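PDB 6UM4: malate dehydrogenase from Naegleria fowleri, which probably catalyses the reversible oxidation of malate to oxaloacetate, with a nicotinamide dinucleotide as the hydride carrier. Local coordinates for residues A[96-101]-A[174-179]; A[170-175]-A[210-215]. All coordinates share one frame; numbering follows the deposited sequence.

Contact 1. Residues A[96-101]-A[174-179]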
loop_
_atom_site.group_PDB
_atom_site.type_symbol
_atom_site.label_atom_id
_atom_site.label_comp_id
_atom_site.label_asym_id
_atom_site.label_seq_id
_atom_site.Cartn_x
_atom_site.Cartn_y
_atom_site.Cartn_z
ATOM N N PRO A 96 -0.212 -7.829 23.269
ATOM C CA PRO A 96 1.210 -7.521 23.383
ATOM C C PRO A 96 1.841 -7.480 22.010
ATOM O O PRO A 96 1.345 -8.114 21.060
ATOM C CB PRO A 96 1.755 -8.679 24.230
ATOM C CG PRO A 96 0.760 -9.771 24.054
ATOM C CD PRO A 96 -0.558 -9.090 23.945
ATOM N N PRO A 97 2.905 -6.709 21.835
ATOM C CA PRO A 97 3.464 -6.528 20.491
ATOM C C PRO A 97 4.137 -7.778 19.948
ATOM O O PRO A 97 4.634 -8.623 20.694
ATOM C CB PRO A 97 4.472 -5.387 20.679
ATOM C CG PRO A 97 4.836 -5.436 22.116
ATOM C CD PRO A 97 3.598 -5.885 22.842
ATOM N N VAL A 98 4.137 -7.891 18.618
ATOM C CA VAL A 98 4.919 -8.899 17.916
ATOM C C VAL A 98 5.973 -8.180 17.073
ATOM O O VAL A 98 5.830 -7.005 16.718
ATOM C CB VAL A 98 4.042 -9.806 17.031
ATOM C CG1 VAL A 98 2.970 -10.476 17.872
ATOM C CG2 VAL A 98 3.421 -8.975 15.892
ATOM N N THR A 99 7.037 -8.908 16.751
ATOM C CA THR A 99 8.182 -8.398 16.001
ATOM C C THR A 99 8.241 -9.044 14.618
ATOM O O THR A 99 8.226 -10.279 14.506
ATOM C CB THR A 99 9.468 -8.695 16.772
ATOM O OG1 THR A 99 9.450 -7.976 17.996
ATOM C CG2 THR A 99 10.694 -8.281 15.978
ATOM N N ILE A 100 8.352 -8.224 13.569
ATOM C CA ILE A 100 8.396 -8.710 12.190
ATOM C C ILE A 100 9.702 -8.248 11.553
ATOM O O ILE A 100 9.958 -7.043 11.462
ATOM C CB ILE A 100 7.205 -8.199 11.361
ATOM C CG1 ILE A 100 5.878 -8.415 12.090
ATOM C CG2 ILE A 100 7.160 -8.894 10.006
ATOM C CD1 ILE A 100 4.853 -7.294 11.777
ATOM N N THR A 101 10.497 -9.187 11.060
ATOM C CA THR A 101 11.717 -8.865 10.322
ATOM C C THR A 101 11.440 -8.897 8.822
ATOM O O THR A 101 10.900 -9.878 8.313
ATOM C CB THR A 101 12.840 -9.853 10.659
ATOM O OG1 THR A 101 13.032 -9.889 12.077
ATOM C CG2 THR A 101 14.140 -9.445 9.983
ATOM N N ALA A 174 12.455 -12.191 16.496
ATOM C CA ALA A 174 11.452 -12.191 15.440
ATOM C C ALA A 174 10.341 -13.184 15.752
ATOM O O ALA A 174 10.603 -14.328 16.143
ATOM C CB ALA A 174 12.096 -12.519 14.095
ATOM N N ASP A 175 9.099 -12.724 15.620
ATOM C CA ASP A 175 7.940 -13.606 15.603
ATOM C C ASP A 175 7.541 -13.956 14.185
ATOM O O ASP A 175 6.930 -15.006 13.954
ATOM C CB ASP A 175 6.737 -12.962 16.292
ATOM C CG ASP A 175 6.980 -12.689 17.728
ATOM O OD1 ASP A 175 7.290 -13.651 18.462
ATOM O OD2 ASP A 175 6.856 -11.509 18.117
ATOM N N TYR A 176 7.875 -13.070 13.252
ATOM C CA TYR A 176 7.562 -13.201 11.845
ATOM C C TYR A 176 8.750 -12.716 11.040
ATOM O O TYR A 176 9.449 -11.785 11.444
ATOM C CB TYR A 176 6.324 -12.375 11.486
ATOM C CG TYR A 176 5.102 -12.756 12.276
ATOM C CD1 TYR A 176 4.392 -13.915 11.982
ATOM C CD2 TYR A 176 4.669 -11.988 13.326
ATOM C CE1 TYR A 176 3.263 -14.276 12.713
ATOM C CE2 TYR A 176 3.545 -12.337 14.064
ATOM C CZ TYR A 176 2.846 -13.478 13.754
ATOM O OH TYR A 176 1.738 -13.819 14.500
ATOM N N ALA A 177 8.979 -13.351 9.898
ATOM C CA ALA A 177 9.994 -12.863 8.980
ATOM C C ALA A 177 9.471 -12.994 7.556
ATOM O O ALA A 177 8.987 -14.055 7.157
ATOM C CB ALA A 177 11.329 -13.599 9.158
ATOM N N ILE A 178 9.575 -11.913 6.795
ATOM C CA ILE A 178 9.209 -11.890 5.384
ATOM C C ILE A 178 10.484 -11.614 4.605
ATOM O O ILE A 178 11.113 -10.562 4.782
ATOM C CB ILE A 178 8.122 -10.839 5.076
ATOM C CG1 ILE A 178 6.849 -11.183 5.848
ATOM C CG2 ILE A 178 7.815 -10.793 3.571
ATOM C CD1 ILE A 178 5.770 -10.145 5.736
ATOM N N LEU A 179 10.898 -12.576 3.790
ATOM C CA LEU A 179 12.214 -12.540 3.163
ATOM C C LEU A 179 12.056 -12.124 1.714
ATOM O O LEU A 179 11.786 -12.959 0.846
ATOM C CB LEU A 179 12.896 -13.898 3.304
ATOM C CG LEU A 179 12.989 -14.265 4.777
ATOM C CD1 LEU A 179 13.856 -15.476 5.025
ATOM C CD2 LEU A 179 13.515 -13.030 5.571
#
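Thr101 and Tyr176 are joined at the closely fitted end of a parallel strand pair, where Thr101 N bonds to Tyr176 O at 2.8 Å and Thr101 O in turn receives Ile178 N at 2.9 Å. Strands 98-101 and 176-179 run 16° apart, and Ile100 and Thr101 are bridged to Tyr176 and Ala177. On one face of the sheet Ile100 CG2 rests on Tyr176 CB; on the other Thr101 OG1, hydrogen-bonded to Ala170 O, lies 3.4 Å from Ala174 CB.

Towards Pro97 the chain is more open to solvent and the pairing changes character. Thr99 O accepts two donors, Asp175 N at 2.8 Å and the more distant Tyr176 N. Asp175 keeps CG beside its own backbone N (chi1 -63°), which brings OD2 back to Thr99 N at 2.9 Å, met on the anti side of the carboxylate. Val98 CG2 meets the edge of the Tyr176 ring at CE2, 3.8 Å away, while Met343 and Val347 of helix 332-348 also touch the Tyr176 side chain. A carboxylate thus replaces a backbone carbonyl as acceptor where regular pairing begins, so the ladder of the Rossmann-type sheet continues through a side chain.

Contact 2. Residues A[170-175]-A[210-215]; sequences AFRGAD and NKQANG
Successive alpha-to-beta connections of a Rossmann-type NAD-binding domain come together here: the turn leaving helix 167-171 lies against the C-terminal end of helix 191-212. Phe171 to Ala174 form a type II beta turn, closed by Ala174 N on Phe171 O, with Gly173 at positive phi (67°). Gly173 N reaches across to Gln212 O at 3.0 Å, approaching from above the carbonyl plane, so a carbonyl of the last helical turn is taken up by the neighbouring turn. Ala213 is the first residue to leave helical geometry; its CA packs 3.3 Å from Phe171 O in a CA-H...O contact, and Ala213 CB lies 3.9 Å from Ala174 CB.

One residue on, Asn214 takes hold twice. Its backbone N gives a short bond of 2.7 Å to Ala174 O, and its ND2 points almost straight (172°) at Asp175 OD1, 3.1 Å away. The acceptor lies in the amide plane, yet the donor stands above the carboxylate plane; the two flat groups are turned 44° apart. With Thr99 N on the other oxygen, the carboxylate is gripped at both ends, which should fix its rotation.

At the exposed margin Arg172 and Gln212 run side by side, guanidinium and amide planes perpendicular. Their polar ends turn to helix 167-171, Arg172 in a salt bridge with Asp169 and Gln212 NE2 on Asn168 O. Inward, the buried Phe171 packs on Ala208 and Leu209 of helix 191-212 and on Thr101 of strand 98-102, between that helix and the parallel sheet.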
loop_
_atom_site.group_PDB
_atom_site.type_symbol
_atom_site.label_atom_id
_atom_site.label_comp_id
_atom_site.label_asym_id
_atom_site.label_seq_id
_atom_site.Cartn_x
_atom_site.Cartn_y
_atom_site.Cartn_z
ATOM N N ALA A 170 18.978 -8.367 12.810
ATOM C CA ALA A 170 17.643 -8.256 12.222
ATOM C C ALA A 170 16.658 -9.246 12.838
ATOM O O ALA A 170 15.535 -8.874 13.199
ATOM C CB ALA A 170 17.726 -8.450 10.704
ATOM N N PHE A 171 17.065 -10.506 12.993
ATOM C CA PHE A 171 16.136 -11.555 13.398
ATOM C C PHE A 171 15.987 -11.714 14.902
ATOM O O PHE A 171 15.151 -12.518 15.329
ATOM C CB PHE A 171 16.563 -12.902 12.821
ATOM C CG PHE A 171 16.476 -12.970 11.333
ATOM C CD1 PHE A 171 15.248 -12.923 10.702
ATOM C CD2 PHE A 171 17.622 -13.056 10.562
ATOM C CE1 PHE A 171 15.161 -12.991 9.321
ATOM C CE2 PHE A 171 17.549 -13.121 9.181
ATOM C CZ PHE A 171 16.313 -13.081 8.559
ATOM N N ARG A 172 16.768 -10.986 15.704
ATOM C CA ARG A 172 16.617 -11.023 17.155
ATOM C C ARG A 172 15.162 -10.784 17.537
ATOM O O ARG A 172 14.566 -9.760 17.174
ATOM C CB ARG A 172 17.536 -9.983 17.833
ATOM C CG ARG A 172 17.318 -9.866 19.366
ATOM C CD ARG A 172 18.341 -8.979 20.095
ATOM N NE ARG A 172 19.708 -9.312 19.716
ATOM C CZ ARG A 172 20.449 -8.568 18.906
ATOM N NH1 ARG A 172 19.968 -7.435 18.413
ATOM N NH2 ARG A 172 21.666 -8.963 18.575
ATOM N N GLY A 173 14.597 -11.749 18.259
ATOM C CA GLY A 173 13.240 -11.666 18.753
ATOM C C GLY A 173 12.157 -11.702 17.698
ATOM O O GLY A 173 11.020 -11.327 17.987
ATOM N N ALA A 174 12.455 -12.191 16.496
ATOM C CA ALA A 174 11.452 -12.191 15.440
ATOM C C ALA A 174 10.341 -13.184 15.752
ATOM O O ALA A 174 10.603 -14.328 16.143
ATOM C CB ALA A 174 12.096 -12.519 14.095
ATOM N N ASP A 175 9.099 -12.724 15.620
ATOM C CA ASP A 175 7.940 -13.606 15.603
ATOM C C ASP A 175 7.541 -13.956 14.185
ATOM O O ASP A 175 6.930 -15.006 13.954
ATOM C CB ASP A 175 6.737 -12.962 16.292
ATOM C CG ASP A 175 6.980 -12.689 17.728
ATOM O OD1 ASP A 175 7.290 -13.651 18.462
ATOM O OD2 ASP A 175 6.856 -11.509 18.117
ATOM N N ASN A 210 17.423 -19.421 13.126
ATOM C CA ASN A 210 17.416 -20.481 14.117
ATOM C C ASN A 210 17.987 -19.978 15.428
ATOM O O ASN A 210 17.457 -20.282 16.502
ATOM C CB ASN A 210 18.204 -21.693 13.609
ATOM C CG ASN A 210 17.847 -22.957 14.352
ATOM O OD1 ASN A 210 16.833 -23.577 14.065
ATOM N ND2 ASN A 210 18.677 -23.343 15.320
ATOM N N LYS A 211 19.034 -19.163 15.350
ATOM C CA LYS A 211 19.706 -18.658 16.544
ATOM C C LYS A 211 18.927 -17.542 17.239
ATOM O O LYS A 211 18.798 -17.552 18.465
ATOM C CB LYS A 211 21.095 -18.165 16.157
ATOM C CG LYS A 211 21.813 -17.410 17.223
ATOM C CD LYS A 211 23.066 -16.784 16.653
ATOM C CE LYS A 211 23.760 -15.915 17.698
ATOM N NZ LYS A 211 24.663 -14.947 17.030
ATOM N N GLN A 212 18.363 -16.599 16.482
ATOM C CA GLN A 212 17.919 -15.312 17.011
ATOM C C GLN A 212 16.415 -15.152 17.164
ATOM O O GLN A 212 15.983 -14.461 18.098
ATOM C CB GLN A 212 18.420 -14.179 16.110
ATOM C CG GLN A 212 19.932 -14.079 16.011
ATOM C CD GLN A 212 20.535 -13.521 17.295
ATOM O OE1 GLN A 212 20.805 -14.255 18.234
ATOM N NE2 GLN A 212 20.703 -12.202 17.349
ATOM N N ALA A 213 15.616 -15.765 16.283
ATOM C CA ALA A 213 14.176 -15.543 16.238
ATOM C C ALA A 213 13.484 -16.288 17.374
ATOM O O ALA A 213 14.056 -17.169 18.022
ATOM C CB ALA A 213 13.609 -15.985 14.884
ATOM N N ASN A 214 12.231 -15.935 17.623
ATOM C CA ASN A 214 11.497 -16.671 18.642
ATOM C C ASN A 214 11.105 -18.051 18.116
ATOM O O ASN A 214 11.085 -18.305 16.904
ATOM C CB ASN A 214 10.305 -15.842 19.106
ATOM C CG ASN A 214 10.740 -14.648 19.967
ATOM O OD1 ASN A 214 11.783 -14.695 20.638
ATOM N ND2 ASN A 214 9.980 -13.564 19.909
ATOM N N GLY A 215 10.819 -18.963 19.054
ATOM C CA GLY A 215 10.693 -20.370 18.700
ATOM C C GLY A 215 9.550 -20.665 17.748
ATOM O O GLY A 215 9.618 -21.626 16.969
#

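Contacts 1 and 2 overlap in Ala174 and Asp175, their centres about 8 Å apart. Contact 1 joins two adjacent strands inside the parallel sheet and becomes buried towards Thr101; contact 2 joins the C-terminal ends of two helices and the loops that follow them, nearer the surface, with Phe171 and Ala174 as its buried part. The chemistry follows this placement: a backbone ladder begun by one carboxylate bond in the first, separate backbone bonds and an amide-carboxylate bond in the second. The seam between them is mixed, for Thr101 CG2 packs on Phe171 CD1 at 3.7 Å, while Asp175 divides its two oxygens between Thr99 of strand 98-102 and Asn214, just after helix 191-212.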